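Local coordinates for protein transcription factor cep-1 (Caenorhabditis elegans, PDB 1T4W) that activates transcription from p53-type DNA sites, promotes apoptosis in response to DNA damage and other stress, and helps meiotic chromosomes segregate properly, at residues V63-K68 against T152-V157; E28-T33 against Y171-R176; V39-K44 against F133-M138; F100-N105 against S118-I123. All blocks are in the same frame, centred on the assembly; numbering follows the deposited sequence.

Interaction 1: residues V63-K68 against T152-V157; sequences VKYDKK and TMCLAV
T152 and Y65 face each other as an antiparallel hydrogen-bonded pair, and T152 has its side chain laid against the Y65 ring. T152 CB sits over one ring face in a CH-pi contact, 3.9 Å from the centroid of the Y65 ring and shifted toward the rim. T152 CG2 reaches on to the phenol end, 3.4 Å from Y65 OH. The same ring meets C154 at its edge, where C154 CB lies in the ring plane 3.6 Å from Y65 CE2. The Y65 ring gets there because CG stands between the backbone N and the carbonyl carbon (chi1 70°), which tips it across T152 toward C154. Its hydroxyl is hydrogen-bonded to the backbone O of K173, at the corner of strand 166-177 on the far side of 152-160. With an alanine in place of Y65, T152 CB and C154 CB would probably lose the surface they pack on, and the K173 carbonyl would be left without this hydroxyl. T152 OG1 shares a hydrogen bond with a water 2.7 Å from it; the same water accepts from K67 NZ, on a poorly ordered lysine.

Beneath the side chains the backbones are paired at both ends. T152 N gives a nearly straight bond to Y65 O (2.8 Å, 171° at the hydrogen), and Y65 N returns one to T152 O; V63 and C154 exchange a second pair, while V63 CG2 rests 4.0 Å from C154 CB. This is regular antiparallel pairing of neighbouring strands in the larger sheet of the p53-like beta-sandwich, here in the DNA-binding domain.

Interaction 2: residues E28-T33 against Y171-R176; sequences EKYLWT and YIKQVR
Parallel pairing is the mark of this contact: strand 29-33 runs alongside 174-176, next to the edge strand 19-23 in the larger, mixed sheet of the p53-like sandwich, just past a corner at K173. L31 N donates to Q174 O, and R176 N to L31 O at 2.8 Å, so the N-H and C=O of L31 bond to Q174 and R176, the residues flanking V175; Q174 N to K29 O and T33 N to R176 O extend the pattern. On the face carrying L31 and V175, L31 CD2 packs on V175 CG1.

On the face carrying Y30, W32, Q174 and R176 the side chains are long and partly polar. The Y30 ring has K173 running beside it in the same direction, and K173 NZ donates to Y30 OH at 2.8 Å. The bend of the lysine at chi2 (-102°) carries its tip over to that hydroxyl. E28 OE1 approaches K173 CE at 3.4 Å, yet its charge stays beyond salt-bridge range of NZ. Q174 brings its amide to the ring from another direction: NE2 lies in the Y30 plane at the edge, 3.6 Å from CD2, with the amide turned 75° to the ring. F188 of helix 181-194 meets both the Y30 and W32 rings.

Further along this face, R176 CB touches W32 CD1 at 3.8 Å and its guanidinium is salt-bridged to E141. One water accepts from both W32 NE1 (2.9 Å) and R176 NH1 (2.8 Å), lying in the plane of each group.

Interaction 3: residues V39-K44 against F133-M138; sequences VPIQVK and FDIIFM
I41 meets F133 and I135 across strands 39-46 and 130-137, the two inner strands of the four-stranded antiparallel sheet of the p53-like beta-sandwich. I41 CB lies over one face of the F133 ring, offset toward the rim, in a CH-pi contact 4.2 Å from the ring centroid. From there the branches part: CG2, anti to the backbone N, goes to F133 CZ at 3.8 Å, whereas CG1 turns to I135 CG2 at 3.7 Å. CD1, at the tip, stays beside that same I135 methyl.

A chi1 of 56° swings the F133 ring back over the strand toward I41, and V43 CG2 touches the ring at CE2. Further along, V39 CB packs on I135 CG2. Behind these side chains V39 and I135 exchange two backbone bonds, as do I41 and F133.

On the reverse face, D134 OD1 sits 3.1 Å from P40 CA. The proline nitrogen carries no hydrogen to offer the carboxylate, while D134 OD2 accepts from N105 ND2. The chemistry is thus divided by face: the aliphatic branches and the F133 ring turn toward the sandwich interior, where dispersion rather than polar bonding joins them, and the buried aspartate on the other face has an asparagine amide for its second oxygen.

Interaction 4: residues F100-N105 against S118-I123; sequences FFYIRN and STFTLI
F101 is the first residue of 100-105 whose side chain reaches across, though F100 already has an indirect tie: its backbone N donates to a water that also lies 3.0 Å from S118 OG, itself hydrogen-bonded to Y112 OH. The F101 ring then takes the edge of F120 toward its face. The pair is an offset edge-to-face stack, centroids 5.3 Å apart and planes at 65°, with F120 CD1 coming to 3.5 Å from F101 CE2. A chi1 of 69° turns the F101 ring toward 118-123, where CE1 also passes S118 OG. The backbone contributes too, as F101 O lies 3.3 Å from F120 CE1.

Y102 points the other way, and it is mainly its CA that feels F120, 3.9 Å from CZ; its hydroxyl is bonded to the backbone O of P96. I103 returns to the interface and lays CG1 over one face of the F120 ring, 3.8 Å from the centroid in a CH-pi contact. F120 is thereby set between F101 and I103, its edge used by one and a face by the other. A serine in place of F120 would probably open a gap here, leaving I103 CG1 and the F101 face without their aromatic partner.

The axes of the short strands 101-104 and 119-123 come no nearer than 8.5 Å, too far for backbone pairing, and the strands belong to different sheets, whose side chains pack against each other in the hydrophobic core of the p53-like beta-sandwich.

How the interactions relate
From the N terminus, strand 29-33 comes first and pairs with 171-176 near the C-terminal end, so interaction 2 closes the widest loop and holds the other three inside it. Segment 39-44 follows and pairs with 133-138 in interaction 3; 63-68 then pairs with 152-157 in interaction 1, and these two loops cross. Interaction 4 closes the shortest loop, nested within all the others. Interactions 1 and 2 are joined within the larger sheet, where L155 O meets I172 N, while interaction 3 belongs to the smaller one. Interaction 4 spans both sheets, and L155 against I135 and T33 against F137 add further bridges across the sandwich.

Interaction 1: residues V63-K68 against T152-V157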
# COMPACT_ATOMS: atom_id res chain seq x y z
N VAL A 63 -0.69 5.15 -4.69
CA VAL A 63 -1.08 6.45 -5.22
C VAL A 63 -0.85 7.64 -4.29
O VAL A 63 -0.50 7.48 -3.11
CB VAL A 63 -2.60 6.43 -5.57
CG1 VAL A 63 -2.92 5.16 -6.37
CG2 VAL A 63 -3.46 6.48 -4.29
N LYS A 64 -1.04 8.84 -4.84
CA LYS A 64 -0.89 10.06 -4.06
C LYS A 64 -2.19 10.85 -4.12
O LYS A 64 -2.95 10.74 -5.08
CB LYS A 64 0.27 10.92 -4.59
CG LYS A 64 0.07 11.51 -5.97
CD LYS A 64 1.37 12.14 -6.46
CE LYS A 64 1.24 12.72 -7.86
NZ LYS A 64 0.83 11.70 -8.86
N TYR A 65 -2.44 11.64 -3.09
CA TYR A 65 -3.66 12.42 -3.03
C TYR A 65 -3.41 13.61 -2.12
O TYR A 65 -2.38 13.69 -1.45
CB TYR A 65 -4.81 11.56 -2.49
CG TYR A 65 -4.72 11.19 -1.02
CD1 TYR A 65 -5.11 12.10 -0.02
CD2 TYR A 65 -4.24 9.94 -0.62
CE1 TYR A 65 -5.01 11.77 1.34
CE2 TYR A 65 -4.14 9.60 0.74
CZ TYR A 65 -4.52 10.52 1.72
OH TYR A 65 -4.41 10.18 3.06
N ASP A 66 -4.34 14.55 -2.10
CA ASP A 66 -4.19 15.71 -1.23
C ASP A 66 -5.57 16.19 -0.82
O ASP A 66 -6.55 15.46 -0.94
CB ASP A 66 -3.42 16.82 -1.94
CG ASP A 66 -4.22 17.48 -3.05
OD1 ASP A 66 -4.82 16.77 -3.88
OD2 ASP A 66 -4.24 18.73 -3.10
N LYS A 67 -5.65 17.42 -0.33
CA LYS A 67 -6.92 17.99 0.11
C LYS A 67 -7.87 18.21 -1.06
O LYS A 67 -9.08 18.13 -0.90
CB LYS A 67 -6.67 19.31 0.84
CG LYS A 67 -5.69 19.22 2.01
CD LYS A 67 -4.28 18.84 1.54
CE LYS A 67 -3.34 18.65 2.71
NZ LYS A 67 -2.01 18.14 2.25
N LYS A 68 -7.31 18.48 -2.23
CA LYS A 68 -8.12 18.73 -3.42
C LYS A 68 -8.70 17.48 -4.09
O LYS A 68 -9.74 17.55 -4.75
CB LYS A 68 -7.29 19.54 -4.43
CG LYS A 68 -6.80 20.88 -3.89
CD LYS A 68 -7.96 21.73 -3.40
CE LYS A 68 -7.48 23.02 -2.74
NZ LYS A 68 -8.62 23.87 -2.30
N THR A 152 -0.03 13.19 -0.08
CA THR A 152 0.06 12.03 0.78
C THR A 152 0.11 10.77 -0.09
O THR A 152 -0.68 10.63 -1.02
CB THR A 152 -1.16 11.98 1.70
OG1 THR A 152 -1.25 13.22 2.40
CG2 THR A 152 -1.05 10.84 2.71
N MET A 153 1.06 9.88 0.20
CA MET A 153 1.15 8.62 -0.56
C MET A 153 0.26 7.62 0.17
O MET A 153 0.23 7.61 1.39
CB MET A 153 2.58 8.12 -0.62
CG MET A 153 3.51 9.09 -1.30
SD MET A 153 5.15 8.38 -1.44
CE MET A 153 6.00 9.69 -2.30
N CYS A 154 -0.42 6.77 -0.60
CA CYS A 154 -1.39 5.82 -0.07
C CYS A 154 -1.29 4.41 -0.69
O CYS A 154 -1.25 4.28 -1.92
CB CYS A 154 -2.79 6.39 -0.32
SG CYS A 154 -4.14 5.33 0.23
N LEU A 155 -1.23 3.38 0.15
CA LEU A 155 -1.16 1.99 -0.34
C LEU A 155 -2.59 1.47 -0.26
O LEU A 155 -3.14 1.33 0.85
CB LEU A 155 -0.25 1.13 0.55
CG LEU A 155 -0.15 -0.35 0.12
CD1 LEU A 155 0.42 -0.41 -1.29
CD2 LEU A 155 0.74 -1.15 1.09
N ALA A 156 -3.18 1.18 -1.41
CA ALA A 156 -4.57 0.71 -1.48
C ALA A 156 -4.70 -0.65 -2.15
O ALA A 156 -3.99 -0.94 -3.12
CB ALA A 156 -5.44 1.75 -2.26
N VAL A 157 -5.63 -1.46 -1.63
CA VAL A 157 -5.92 -2.78 -2.17
C VAL A 157 -7.42 -2.93 -2.44
O VAL A 157 -8.25 -2.38 -1.73
CB VAL A 157 -5.46 -3.92 -1.21
CG1 VAL A 157 -3.92 -4.00 -1.19
CG2 VAL A 157 -6.01 -3.69 0.17
O HOH W 1 -1.48 15.67 1.39

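Interaction 2: residues E28-T33 against Y171-R176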
# COMPACT_ATOMS: atom_id res chain seq x y z
N GLU A 28 -6.88 5.54 11.67
CA GLU A 28 -6.39 5.38 10.32
C GLU A 28 -4.97 4.85 10.44
O GLU A 28 -4.28 5.09 11.44
CB GLU A 28 -6.43 6.73 9.62
CG GLU A 28 -7.85 7.26 9.61
CD GLU A 28 -8.05 8.40 8.65
OE1 GLU A 28 -7.46 9.49 8.86
OE2 GLU A 28 -8.81 8.21 7.67
N LYS A 29 -4.51 4.13 9.42
CA LYS A 29 -3.20 3.50 9.47
C LYS A 29 -2.07 4.26 8.81
O LYS A 29 -2.21 4.76 7.69
CB LYS A 29 -3.32 2.11 8.89
CG LYS A 29 -4.49 1.37 9.53
CD LYS A 29 -4.61 -0.03 9.04
CE LYS A 29 -5.74 -0.75 9.79
NZ LYS A 29 -5.93 -2.06 9.18
N TYR A 30 -0.93 4.31 9.50
CA TYR A 30 0.25 5.01 9.02
C TYR A 30 1.48 4.12 8.99
O TYR A 30 1.77 3.39 9.94
CB TYR A 30 0.56 6.23 9.91
CG TYR A 30 -0.50 7.30 9.87
CD1 TYR A 30 -1.80 7.05 10.34
CD2 TYR A 30 -0.21 8.57 9.36
CE1 TYR A 30 -2.78 8.04 10.29
CE2 TYR A 30 -1.19 9.57 9.31
CZ TYR A 30 -2.46 9.29 9.77
OH TYR A 30 -3.41 10.29 9.75
N LEU A 31 2.21 4.18 7.89
CA LEU A 31 3.43 3.41 7.75
C LEU A 31 4.62 4.32 7.40
O LEU A 31 4.49 5.23 6.58
CB LEU A 31 3.29 2.36 6.63
CG LEU A 31 4.60 1.70 6.17
CD1 LEU A 31 5.07 0.69 7.22
CD2 LEU A 31 4.38 0.99 4.82
N TRP A 32 5.76 4.08 8.04
CA TRP A 32 6.98 4.82 7.72
C TRP A 32 7.96 3.69 7.46
O TRP A 32 8.01 2.74 8.24
CB TRP A 32 7.50 5.66 8.89
CG TRP A 32 6.55 6.76 9.35
CD1 TRP A 32 6.58 8.08 9.00
CD2 TRP A 32 5.45 6.60 10.24
NE1 TRP A 32 5.56 8.77 9.63
CE2 TRP A 32 4.85 7.88 10.40
CE3 TRP A 32 4.91 5.51 10.93
CZ2 TRP A 32 3.74 8.09 11.21
CZ3 TRP A 32 3.79 5.72 11.74
CH2 TRP A 32 3.22 7.00 11.87
N THR A 33 8.72 3.78 6.38
CA THR A 33 9.72 2.74 6.06
C THR A 33 10.84 3.35 5.24
O THR A 33 10.65 4.40 4.62
CB THR A 33 9.07 1.59 5.22
OG1 THR A 33 10.07 0.65 4.78
CG2 THR A 33 8.36 2.17 4.00
N TYR A 171 -6.99 0.47 2.71
CA TYR A 171 -5.76 1.17 2.44
C TYR A 171 -5.04 1.59 3.70
O TYR A 171 -5.62 1.58 4.79
CB TYR A 171 -6.02 2.41 1.56
CG TYR A 171 -7.07 3.36 2.12
CD1 TYR A 171 -6.75 4.24 3.15
CD2 TYR A 171 -8.38 3.34 1.65
CE1 TYR A 171 -7.70 5.07 3.71
CE2 TYR A 171 -9.36 4.17 2.21
CZ TYR A 171 -9.00 5.03 3.24
OH TYR A 171 -9.92 5.84 3.82
N ILE A 172 -3.76 1.90 3.53
CA ILE A 172 -2.93 2.46 4.58
C ILE A 172 -3.01 3.94 4.19
O ILE A 172 -2.50 4.37 3.15
CB ILE A 172 -1.51 1.97 4.51
CG1 ILE A 172 -1.49 0.48 4.89
CG2 ILE A 172 -0.63 2.80 5.51
CD1 ILE A 172 -0.15 -0.18 4.75
N LYS A 173 -3.69 4.70 5.03
CA LYS A 173 -3.95 6.11 4.80
C LYS A 173 -2.74 6.95 4.46
O LYS A 173 -2.79 7.80 3.57
CB LYS A 173 -4.69 6.66 6.03
CG LYS A 173 -5.29 8.05 5.88
CD LYS A 173 -4.42 9.05 6.56
CE LYS A 173 -5.05 10.45 6.59
NZ LYS A 173 -4.13 11.38 7.32
N GLN A 174 -1.64 6.73 5.16
CA GLN A 174 -0.44 7.47 4.82
C GLN A 174 0.80 6.60 4.93
O GLN A 174 1.02 5.94 5.94
CB GLN A 174 -0.24 8.71 5.72
CG GLN A 174 1.15 9.35 5.55
CD GLN A 174 1.40 10.47 6.53
OE1 GLN A 174 0.75 11.49 6.44
NE2 GLN A 174 2.33 10.28 7.48
N VAL A 175 1.58 6.62 3.86
CA VAL A 175 2.83 5.90 3.80
C VAL A 175 3.92 6.93 3.54
O VAL A 175 3.82 7.77 2.62
CB VAL A 175 2.82 4.87 2.64
CG1 VAL A 175 4.21 4.29 2.47
CG2 VAL A 175 1.82 3.76 2.93
N ARG A 176 4.97 6.90 4.35
CA ARG A 176 6.07 7.82 4.13
C ARG A 176 7.35 7.01 3.99
O ARG A 176 7.61 6.12 4.79
CB ARG A 176 6.20 8.84 5.27
CG ARG A 176 5.14 9.92 5.23
CD ARG A 176 5.47 11.03 6.23
NE ARG A 176 6.65 11.78 5.81
CZ ARG A 176 7.44 12.47 6.62
NH1 ARG A 176 7.17 12.52 7.92
NH2 ARG A 176 8.48 13.13 6.14
O HOH W 2 -6.01 3.50 7.04
O HOH W 3 3.19 7.75 7.49
O HOH W 4 5.13 11.59 9.57

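Interaction 3: residues V39-K44 against F133-M138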
# COMPACT_ATOMS: atom_id res chain seq x y z
N VAL A 39 8.70 -4.71 3.35
CA VAL A 39 7.67 -4.45 4.35
C VAL A 39 6.67 -5.60 4.25
O VAL A 39 6.05 -5.81 3.21
CB VAL A 39 6.93 -3.12 4.10
CG1 VAL A 39 5.92 -2.89 5.21
CG2 VAL A 39 7.92 -1.97 4.02
N PRO A 40 6.49 -6.36 5.34
CA PRO A 40 5.57 -7.50 5.40
C PRO A 40 4.11 -7.06 5.55
O PRO A 40 3.71 -6.53 6.59
CB PRO A 40 6.08 -8.30 6.61
CG PRO A 40 6.58 -7.21 7.53
CD PRO A 40 7.27 -6.22 6.60
N ILE A 41 3.33 -7.27 4.50
CA ILE A 41 1.92 -6.89 4.49
C ILE A 41 1.01 -8.12 4.61
O ILE A 41 1.32 -9.21 4.10
CB ILE A 41 1.51 -6.18 3.16
CG1 ILE A 41 2.37 -4.92 2.92
CG2 ILE A 41 -0.02 -5.86 3.17
CD1 ILE A 41 2.18 -3.80 3.98
N GLN A 42 -0.11 -7.94 5.29
CA GLN A 42 -1.10 -9.01 5.38
C GLN A 42 -2.45 -8.39 5.05
O GLN A 42 -2.87 -7.45 5.72
CB GLN A 42 -1.17 -9.58 6.79
CG GLN A 42 0.12 -10.22 7.26
CD GLN A 42 -0.12 -11.19 8.40
OE1 GLN A 42 -0.76 -10.85 9.40
NE2 GLN A 42 0.40 -12.41 8.26
N VAL A 43 -3.10 -8.88 4.01
CA VAL A 43 -4.43 -8.38 3.65
C VAL A 43 -5.44 -9.46 4.07
O VAL A 43 -5.30 -10.61 3.69
CB VAL A 43 -4.56 -8.11 2.13
CG1 VAL A 43 -6.00 -7.64 1.79
CG2 VAL A 43 -3.53 -7.02 1.70
N LYS A 44 -6.45 -9.08 4.85
CA LYS A 44 -7.44 -10.06 5.30
C LYS A 44 -8.84 -9.58 4.97
O LYS A 44 -9.10 -8.37 4.88
CB LYS A 44 -7.31 -10.27 6.82
CG LYS A 44 -6.00 -10.94 7.27
CD LYS A 44 -5.90 -10.93 8.79
CE LYS A 44 -4.69 -11.73 9.30
NZ LYS A 44 -4.65 -11.78 10.80
N PHE A 133 2.39 -10.91 1.60
CA PHE A 133 3.47 -10.57 0.67
C PHE A 133 4.26 -9.41 1.24
O PHE A 133 3.80 -8.70 2.14
CB PHE A 133 2.91 -10.19 -0.71
CG PHE A 133 1.91 -9.04 -0.68
CD1 PHE A 133 2.34 -7.71 -0.74
CD2 PHE A 133 0.56 -9.30 -0.53
CE1 PHE A 133 1.43 -6.64 -0.65
CE2 PHE A 133 -0.38 -8.24 -0.43
CZ PHE A 133 0.07 -6.90 -0.49
N ASP A 134 5.46 -9.22 0.71
CA ASP A 134 6.24 -8.08 1.12
C ASP A 134 6.12 -7.06 0.02
O ASP A 134 6.00 -7.41 -1.15
CB ASP A 134 7.72 -8.40 1.24
CG ASP A 134 8.01 -9.31 2.39
OD1 ASP A 134 7.39 -9.11 3.46
OD2 ASP A 134 8.85 -10.21 2.22
N ILE A 135 6.09 -5.79 0.41
CA ILE A 135 6.11 -4.74 -0.59
C ILE A 135 7.43 -4.01 -0.36
O ILE A 135 7.90 -3.90 0.78
CB ILE A 135 4.93 -3.77 -0.45
CG1 ILE A 135 5.03 -2.69 -1.53
CG2 ILE A 135 4.91 -3.19 0.94
CD1 ILE A 135 3.73 -1.92 -1.75
N ILE A 136 8.06 -3.54 -1.43
CA ILE A 136 9.32 -2.82 -1.28
C ILE A 136 9.28 -1.57 -2.16
O ILE A 136 8.86 -1.64 -3.32
CB ILE A 136 10.53 -3.76 -1.61
CG1 ILE A 136 11.85 -3.00 -1.42
CG2 ILE A 136 10.45 -4.27 -3.06
CD1 ILE A 136 13.07 -3.86 -1.69
N PHE A 137 9.66 -0.42 -1.59
CA PHE A 137 9.63 0.86 -2.31
C PHE A 137 11.03 1.19 -2.83
O PHE A 137 12.01 1.14 -2.09
CB PHE A 137 9.11 1.95 -1.37
CG PHE A 137 7.74 1.67 -0.85
CD1 PHE A 137 6.61 1.95 -1.63
CD2 PHE A 137 7.56 1.03 0.37
CE1 PHE A 137 5.31 1.60 -1.19
CE2 PHE A 137 6.27 0.67 0.82
CZ PHE A 137 5.15 0.95 0.04
N MET A 138 11.11 1.51 -4.12
CA MET A 138 12.39 1.78 -4.74
C MET A 138 12.65 3.23 -5.10
O MET A 138 13.41 3.54 -6.02
CB MET A 138 12.57 0.86 -5.95
CG MET A 138 12.64 -0.63 -5.57
SD MET A 138 13.92 -0.99 -4.32
CE MET A 138 15.40 -0.78 -5.31

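Interaction 4: residues F100-N105 against S118-I123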
# COMPACT_ATOMS: atom_id res chain seq x y z
N PHE A 100 7.15 2.36 -8.97
CA PHE A 100 7.64 2.91 -7.71
C PHE A 100 7.84 1.78 -6.67
O PHE A 100 8.75 1.83 -5.83
CB PHE A 100 6.63 3.94 -7.19
CG PHE A 100 7.19 4.88 -6.15
CD1 PHE A 100 7.40 4.46 -4.83
CD2 PHE A 100 7.57 6.18 -6.51
CE1 PHE A 100 7.98 5.33 -3.87
CE2 PHE A 100 8.15 7.05 -5.56
CZ PHE A 100 8.35 6.62 -4.25
N PHE A 101 7.01 0.75 -6.77
CA PHE A 101 7.05 -0.35 -5.81
C PHE A 101 6.98 -1.73 -6.45
O PHE A 101 6.56 -1.88 -7.59
CB PHE A 101 5.88 -0.22 -4.82
CG PHE A 101 4.52 -0.46 -5.44
CD1 PHE A 101 4.00 0.43 -6.36
CD2 PHE A 101 3.78 -1.59 -5.11
CE1 PHE A 101 2.75 0.20 -6.96
CE2 PHE A 101 2.53 -1.84 -5.69
CZ PHE A 101 2.01 -0.93 -6.62
N TYR A 102 7.38 -2.75 -5.69
CA TYR A 102 7.35 -4.13 -6.16
C TYR A 102 6.81 -5.06 -5.06
O TYR A 102 6.77 -4.70 -3.88
CB TYR A 102 8.75 -4.59 -6.58
CG TYR A 102 9.39 -3.69 -7.62
CD1 TYR A 102 10.11 -2.54 -7.25
CD2 TYR A 102 9.21 -3.94 -8.98
CE1 TYR A 102 10.63 -1.67 -8.21
CE2 TYR A 102 9.72 -3.08 -9.94
CZ TYR A 102 10.42 -1.95 -9.55
OH TYR A 102 10.86 -1.08 -10.52
N ILE A 103 6.41 -6.25 -5.48
CA ILE A 103 5.86 -7.26 -4.59
C ILE A 103 6.81 -8.46 -4.56
O ILE A 103 7.17 -9.00 -5.61
CB ILE A 103 4.45 -7.69 -5.11
CG1 ILE A 103 3.55 -6.45 -5.24
CG2 ILE A 103 3.83 -8.75 -4.19
CD1 ILE A 103 3.33 -5.70 -3.93
N ARG A 104 7.21 -8.87 -3.37
CA ARG A 104 8.13 -10.00 -3.22
C ARG A 104 7.59 -10.97 -2.17
O ARG A 104 6.76 -10.61 -1.31
CB ARG A 104 9.52 -9.50 -2.79
CG ARG A 104 10.16 -8.48 -3.74
CD ARG A 104 10.55 -9.10 -5.08
NE ARG A 104 11.60 -10.11 -4.94
CZ ARG A 104 12.90 -9.84 -4.87
NH1 ARG A 104 13.33 -8.59 -4.94
NH2 ARG A 104 13.78 -10.83 -4.74
N ASN A 105 8.10 -12.20 -2.23
CA ASN A 105 7.69 -13.26 -1.31
C ASN A 105 6.18 -13.32 -1.23
O ASN A 105 5.61 -13.44 -0.15
CB ASN A 105 8.29 -13.01 0.08
CG ASN A 105 9.80 -12.99 0.04
OD1 ASN A 105 10.43 -13.93 -0.44
ND2 ASN A 105 10.40 -11.91 0.54
N SER A 118 -0.29 1.89 -12.21
CA SER A 118 0.61 0.83 -11.75
C SER A 118 -0.12 -0.09 -10.75
O SER A 118 -0.45 0.30 -9.63
CB SER A 118 1.85 1.46 -11.12
OG SER A 118 2.85 0.49 -10.86
N THR A 119 -0.38 -1.33 -11.15
CA THR A 119 -1.13 -2.25 -10.32
C THR A 119 -0.59 -3.68 -10.35
O THR A 119 -0.32 -4.21 -11.43
CB THR A 119 -2.61 -2.33 -10.81
OG1 THR A 119 -3.19 -1.03 -10.78
CG2 THR A 119 -3.42 -3.30 -9.92
N PHE A 120 -0.45 -4.28 -9.18
CA PHE A 120 -0.04 -5.68 -9.11
C PHE A 120 -1.34 -6.40 -8.79
O PHE A 120 -2.06 -6.01 -7.86
CB PHE A 120 0.99 -5.93 -8.00
CG PHE A 120 2.41 -5.55 -8.39
CD1 PHE A 120 2.86 -4.24 -8.27
CD2 PHE A 120 3.26 -6.51 -8.92
CE1 PHE A 120 4.15 -3.88 -8.70
CE2 PHE A 120 4.56 -6.16 -9.35
CZ PHE A 120 4.99 -4.84 -9.23
N THR A 121 -1.66 -7.41 -9.58
CA THR A 121 -2.86 -8.19 -9.36
C THR A 121 -2.54 -9.59 -8.89
O THR A 121 -1.88 -10.38 -9.59
CB THR A 121 -3.72 -8.30 -10.64
OG1 THR A 121 -4.12 -7.00 -11.05
CG2 THR A 121 -4.98 -9.14 -10.37
N LEU A 122 -3.01 -9.91 -7.69
CA LEU A 122 -2.79 -11.23 -7.14
C LEU A 122 -3.90 -12.14 -7.62
O LEU A 122 -5.08 -11.79 -7.49
CB LEU A 122 -2.83 -11.19 -5.61
CG LEU A 122 -1.88 -10.26 -4.88
CD1 LEU A 122 -1.94 -10.57 -3.38
CD2 LEU A 122 -0.49 -10.43 -5.40
N ILE A 123 -3.54 -13.29 -8.17
CA ILE A 123 -4.55 -14.24 -8.63
C ILE A 123 -4.74 -15.23 -7.51
O ILE A 123 -3.80 -15.92 -7.10
CB ILE A 123 -4.11 -15.01 -9.90
CG1 ILE A 123 -4.11 -14.07 -11.11
CG2 ILE A 123 -5.07 -16.15 -10.17
CD1 ILE A 123 -2.99 -13.04 -11.13
O HOH W 5 4.30 2.70 -9.53